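Local coordinates for hypothetical protein EF0647 (Enterococcus faecalis, PDB 1Z7U) that probably binds DNA as a dimeric winged helix-turn-helix transcriptional regulator of the HxlR type, although its target genes are not established, at residues G34-R37 with N38-M42; R58-K62 with D63-H67. One frame throughout, in Å; residues are numbered along the deposited sequence. Where two conformers were deposited one is given.

Contact 1: G34-R37 with N38-M42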
loop_
_atom_site.group_PDB
_atom_site.type_symbol
_atom_site.label_atom_id
_atom_site.label_comp_id
_atom_site.label_asym_id
_atom_site.label_seq_id
_atom_site.Cartn_x
_atom_site.Cartn_y
_atom_site.Cartn_z
ATOM N N GLY A 34 -3.912 -11.710 17.681
ATOM C CA GLY A 34 -4.994 -11.972 18.631
ATOM C C GLY A 34 -5.370 -10.814 19.543
ATOM O O GLY A 34 -4.630 -9.829 19.669
ATOM N N THR A 35 -6.529 -10.955 20.190
ATOM C CA THR A 35 -7.037 -9.976 21.153
ATOM C C THR A 35 -5.987 -9.579 22.200
ATOM O O THR A 35 -5.219 -10.418 22.667
ATOM C CB THR A 35 -8.321 -10.495 21.827
ATOM O OG1 THR A 35 -8.943 -9.425 22.542
ATOM C CG2 THR A 35 -8.039 -11.691 22.787
ATOM N N LYS A 36 -5.931 -8.297 22.541
ATOM C CA LYS A 36 -4.896 -7.803 23.443
ATOM C C LYS A 36 -5.445 -6.827 24.468
ATOM O O LYS A 36 -6.344 -6.041 24.173
ATOM C CB LYS A 36 -3.764 -7.098 22.678
ATOM C CG LYS A 36 -2.894 -7.972 21.793
ATOM C CD LYS A 36 -1.873 -8.779 22.585
ATOM C CE LYS A 36 -1.140 -9.772 21.677
ATOM N NZ LYS A 36 -2.067 -10.550 20.802
ATOM N N ARG A 37 -4.886 -6.887 25.676
ATOM C CA ARG A 37 -5.181 -5.917 26.719
ATOM C C ARG A 37 -4.093 -4.852 26.704
ATOM O O ARG A 37 -2.999 -5.069 26.177
ATOM C CB ARG A 37 -5.283 -6.577 28.108
ATOM C CG ARG A 37 -5.988 -7.945 28.127
ATOM C CD ARG A 37 -6.779 -8.222 29.415
ATOM N NE ARG A 37 -5.945 -8.346 30.615
ATOM C CZ ARG A 37 -6.145 -7.674 31.752
ATOM N NH1 ARG A 37 -5.331 -7.859 32.789
ATOM N NH2 ARG A 37 -7.163 -6.826 31.864
ATOM N N ASN A 38 -4.409 -3.702 27.286
ATOM C CA ASN A 38 -3.497 -2.568 27.344
ATOM C C ASN A 38 -2.090 -2.927 27.847
ATOM O O ASN A 38 -1.080 -2.571 27.225
ATOM C CB ASN A 38 -4.152 -1.475 28.193
ATOM C CG ASN A 38 -3.297 -0.258 28.333
ATOM O OD1 ASN A 38 -2.428 -0.189 29.216
ATOM N ND2 ASN A 38 -3.543 0.730 27.476
ATOM N N GLY A 39 -2.035 -3.670 28.950
ATOM C CA GLY A 39 -0.770 -4.081 29.557
ATOM C C GLY A 39 0.089 -4.958 28.671
ATOM O O GLY A 39 1.313 -4.797 28.642
ATOM N N GLU A 40 -0.541 -5.891 27.958
ATOM C CA GLU A 40 0.161 -6.706 26.952
ATOM C C GLU A 40 0.842 -5.858 25.873
ATOM O O GLU A 40 1.991 -6.115 25.506
ATOM C CB GLU A 40 -0.797 -7.700 26.295
ATOM C CG GLU A 40 -1.705 -8.405 27.282
ATOM C CD GLU A 40 -2.421 -9.579 26.675
ATOM O OE1 GLU A 40 -3.604 -9.438 26.295
ATOM O OE2 GLU A 40 -1.788 -10.648 26.576
ATOM N N LEU A 41 0.123 -4.852 25.373
ATOM C CA LEU A 41 0.649 -3.913 24.381
ATOM C C LEU A 41 1.760 -3.044 24.955
ATOM O O LEU A 41 2.751 -2.774 24.275
ATOM C CB LEU A 41 -0.471 -3.035 23.826
ATOM C CG LEU A 41 -1.632 -3.757 23.144
ATOM C CD1 LEU A 41 -2.792 -2.810 22.888
ATOM C CD2 LEU A 41 -1.160 -4.429 21.852
HETATM N N MSE A 42 1.583 -2.605 26.204
HETATM C CA MSE A 42 2.618 -1.874 26.935
HETATM C C MSE A 42 3.908 -2.679 27.011
HETATM O O MSE A 42 4.993 -2.139 26.801
HETATM C CB MSE A 42 2.147 -1.520 28.354
HETATM C CG MSE A 42 1.192 -0.326 28.430
HETATM SE SE MSE A 42 1.977 1.351 27.771
HETATM C CE MSE A 42 3.449 1.607 29.067
HETATM O O HOH W 1 -5.963 -10.819 25.800
#
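The side chain of E40 folds back from the first turn of helix 38-44 over the backbone of R37, its CB 3.4 Å from R37 O. CG of E40 lies beside E40's own backbone N (chi1 -44°) and the chain then runs extended, which brings the carboxylate to the N-cap amide, one for which this helix has no carbonyl of its own. OE1 accepts from R37 N at 2.9 Å, met on its anti side 17° out of the carboxylate plane. Glutamate suits the third position after the N-cap: it is long enough for this bond, half of a capping box, which the arginine side chain, lacking an acceptor, does not return. Its charge probably interacts well with the positive end of the helix dipole. R37 O receives L41 N at 3.2 Å in the first turn. K36 crosses E40 at about a right angle, its CD 4.0 Å from E40 CB. Its CB rests 3.8 Å from L41 CD2, the leucine adding an apolar surface that continues onto L53 of helix 50-63. The lysine bends at chi2 (-77°), and its NZ donates to G34 O at 2.9 Å from above the carbonyl plane, and to E30 O of helix 24-33. A water donates to both E40 OE1 and T35 O, so two donors grip OE1 and hold the carboxylate's orientation at the N-terminal turn.

Contact 2: R58-K62 with D63-H67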
loop_
_atom_site.group_PDB
_atom_site.type_symbol
_atom_site.label_atom_id
_atom_site.label_comp_id
_atom_site.label_asym_id
_atom_site.label_seq_id
_atom_site.Cartn_x
_atom_site.Cartn_y
_atom_site.Cartn_z
ATOM N N ARG A 58 -7.033 5.200 20.103
ATOM C CA ARG A 58 -8.167 6.097 19.935
ATOM C C ARG A 58 -8.322 6.455 18.464
ATOM O O ARG A 58 -9.411 6.366 17.924
ATOM C CB ARG A 58 -7.960 7.367 20.760
ATOM C CG ARG A 58 -9.135 7.728 21.634
ATOM C CD ARG A 58 -8.838 7.520 23.122
ATOM N NE ARG A 58 -8.260 8.727 23.735
ATOM C CZ ARG A 58 -8.373 9.058 25.027
ATOM N NH1 ARG A 58 -9.051 8.282 25.872
ATOM N NH2 ARG A 58 -7.812 10.176 25.476
ATOM N N GLU A 59 -7.218 6.841 17.821
ATOM C CA GLU A 59 -7.228 7.187 16.394
ATOM C C GLU A 59 -7.630 5.997 15.540
ATOM O O GLU A 59 -8.432 6.139 14.613
ATOM C CB GLU A 59 -5.868 7.723 15.937
ATOM C CG GLU A 59 -5.493 9.085 16.525
ATOM C CD GLU A 59 -4.380 9.764 15.756
ATOM O OE1 GLU A 59 -4.045 10.928 16.081
ATOM O OE2 GLU A 59 -3.830 9.147 14.825
HETATM N N MSE A 60 -7.090 4.826 15.873
HETATM C CA MSE A 60 -7.362 3.613 15.112
HETATM C C MSE A 60 -8.791 3.110 15.288
HETATM O O MSE A 60 -9.384 2.618 14.338
HETATM C CB MSE A 60 -6.356 2.514 15.442
HETATM C CG MSE A 60 -4.940 2.859 15.076
HETATM SE SE MSE A 60 -3.711 1.527 15.774
HETATM C CE MSE A 60 -3.977 0.094 14.339
ATOM N N GLU A 61 -9.337 3.243 16.496
ATOM C CA GLU A 61 -10.761 2.963 16.740
ATOM C C GLU A 61 -11.662 3.930 15.955
ATOM O O GLU A 61 -12.657 3.519 15.365
ATOM C CB GLU A 61 -11.098 3.012 18.246
ATOM C CG GLU A 61 -12.574 2.646 18.554
ATOM C CD GLU A 61 -12.972 2.750 20.043
ATOM O OE1 GLU A 61 -13.998 2.133 20.413
ATOM O OE2 GLU A 61 -12.272 3.427 20.831
ATOM N N LYS A 62 -11.290 5.210 15.957
ATOM C CA LYS A 62 -12.003 6.265 15.226
ATOM C C LYS A 62 -12.072 5.959 13.731
ATOM O O LYS A 62 -13.115 6.109 13.109
ATOM C CB LYS A 62 -11.276 7.603 15.400
ATOM C CG LYS A 62 -12.180 8.817 15.471
ATOM C CD LYS A 62 -12.993 8.788 16.775
ATOM C CE LYS A 62 -12.101 8.831 18.041
ATOM N NZ LYS A 62 -12.139 10.126 18.815
ATOM N N ASP A 63 -10.930 5.553 13.177
ATOM C CA ASP A 63 -10.777 5.284 11.758
ATOM C C ASP A 63 -11.417 3.969 11.338
ATOM O O ASP A 63 -11.542 3.707 10.141
ATOM C CB ASP A 63 -9.289 5.308 11.365
ATOM C CG ASP A 63 -8.705 6.707 11.397
ATOM O OD1 ASP A 63 -9.494 7.674 11.445
ATOM O OD2 ASP A 63 -7.463 6.854 11.378
ATOM N N GLY A 64 -11.811 3.149 12.316
ATOM C CA GLY A 64 -12.529 1.902 12.053
ATOM C C GLY A 64 -11.637 0.680 11.925
ATOM O O GLY A 64 -12.038 -0.323 11.352
ATOM N N LEU A 65 -10.424 0.757 12.464
ATOM C CA LEU A 65 -9.452 -0.329 12.296
ATOM C C LEU A 65 -9.391 -1.234 13.517
ATOM O O LEU A 65 -9.051 -2.405 13.409
ATOM C CB LEU A 65 -8.057 0.237 12.042
ATOM C CG LEU A 65 -7.766 1.036 10.784
ATOM C CD1 LEU A 65 -6.418 1.710 10.944
ATOM C CD2 LEU A 65 -7.772 0.100 9.605
ATOM N N VAL A 66 -9.709 -0.658 14.677
ATOM C CA VAL A 66 -9.588 -1.332 15.959
ATOM C C VAL A 66 -10.936 -1.308 16.683
ATOM O O VAL A 66 -11.624 -0.288 16.698
ATOM C CB VAL A 66 -8.468 -0.678 16.809
ATOM C CG1 VAL A 66 -8.577 -1.056 18.285
ATOM C CG2 VAL A 66 -7.102 -1.058 16.256
ATOM N N HIS A 67 -11.317 -2.454 17.243
ATOM C CA HIS A 67 -12.501 -2.572 18.082
ATOM C C HIS A 67 -12.060 -2.606 19.542
ATOM O O HIS A 67 -11.094 -3.291 19.894
ATOM C CB HIS A 67 -13.291 -3.830 17.716
ATOM C CG HIS A 67 -14.614 -3.943 18.411
ATOM N ND1 HIS A 67 -14.803 -4.719 19.538
ATOM C CD2 HIS A 67 -15.813 -3.372 18.143
ATOM C CE1 HIS A 67 -16.063 -4.626 19.928
ATOM N NE2 HIS A 67 -16.696 -3.813 19.100
HETATM O O HOH W 2 -13.479 0.855 15.466
#
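M60 and V66 approach each other obliquely where helix 50-63 gives way to strand 66-71. V66 CG2 fits against the root and the end of the bent M60 chain, 3.7 Å from M60 CB and 3.8 Å from M60 CE. CG2 gets there because it lies anti to its own carbonyl carbon, while the bend of M60 at chi3 (80°) swings the methyl round to meet it. The residue is selenomethionine in the crystal; a long, unbranched methionine chain suits this place, since it can reach both the branched valine and L27 of helix 24-33. L65 packs on M28 and, across the dimer, on W99 of the second subunit. Its amide donates to M60 O at 2.8 Å, nearly in line with the carbonyl, and V66 N adds a weak bond to the same oxygen. G64 N reaches E61 O at 3.2 Å from above the carbonyl plane; with positive phi, a glycine takes this turn without the clash a side chain would meet. D63 N donates to E59 O at 2.9 Å, which sets its carboxylate close beside that carbonyl, and the D63 side chain packs on F103 of the second subunit. The CA of E61 makes a CH...O contact, 3.4 Å to V66 O. The bonds from L65 N to M60 O and from G64 N to E61 O, with positive phi at G64, make a Schellman motif, here closing helix 50-63 before the wing hairpin of a winged helix-turn-helix domain.

Overall arrangement
The two contacts sit at opposite kinds of helix boundary: contact 1 opens helix 38-44 and contact 2 closes helix 50-63, the next helix in the chain. Their centres are 15 Å apart and their nearest atoms about 7 Å, so they do not touch. They share neighbours: L31 of helix 24-33 meets K36 and V66, and the strand 77-82 pairs by its backbone with K36 through Y80 and with H67 through T81. Contact 2 also faces the second subunit, and a formate, probably from the crystallisation liquor, lies close to the D63 side chain. Together they frame the two helices of the probable DNA-binding helix-turn-helix.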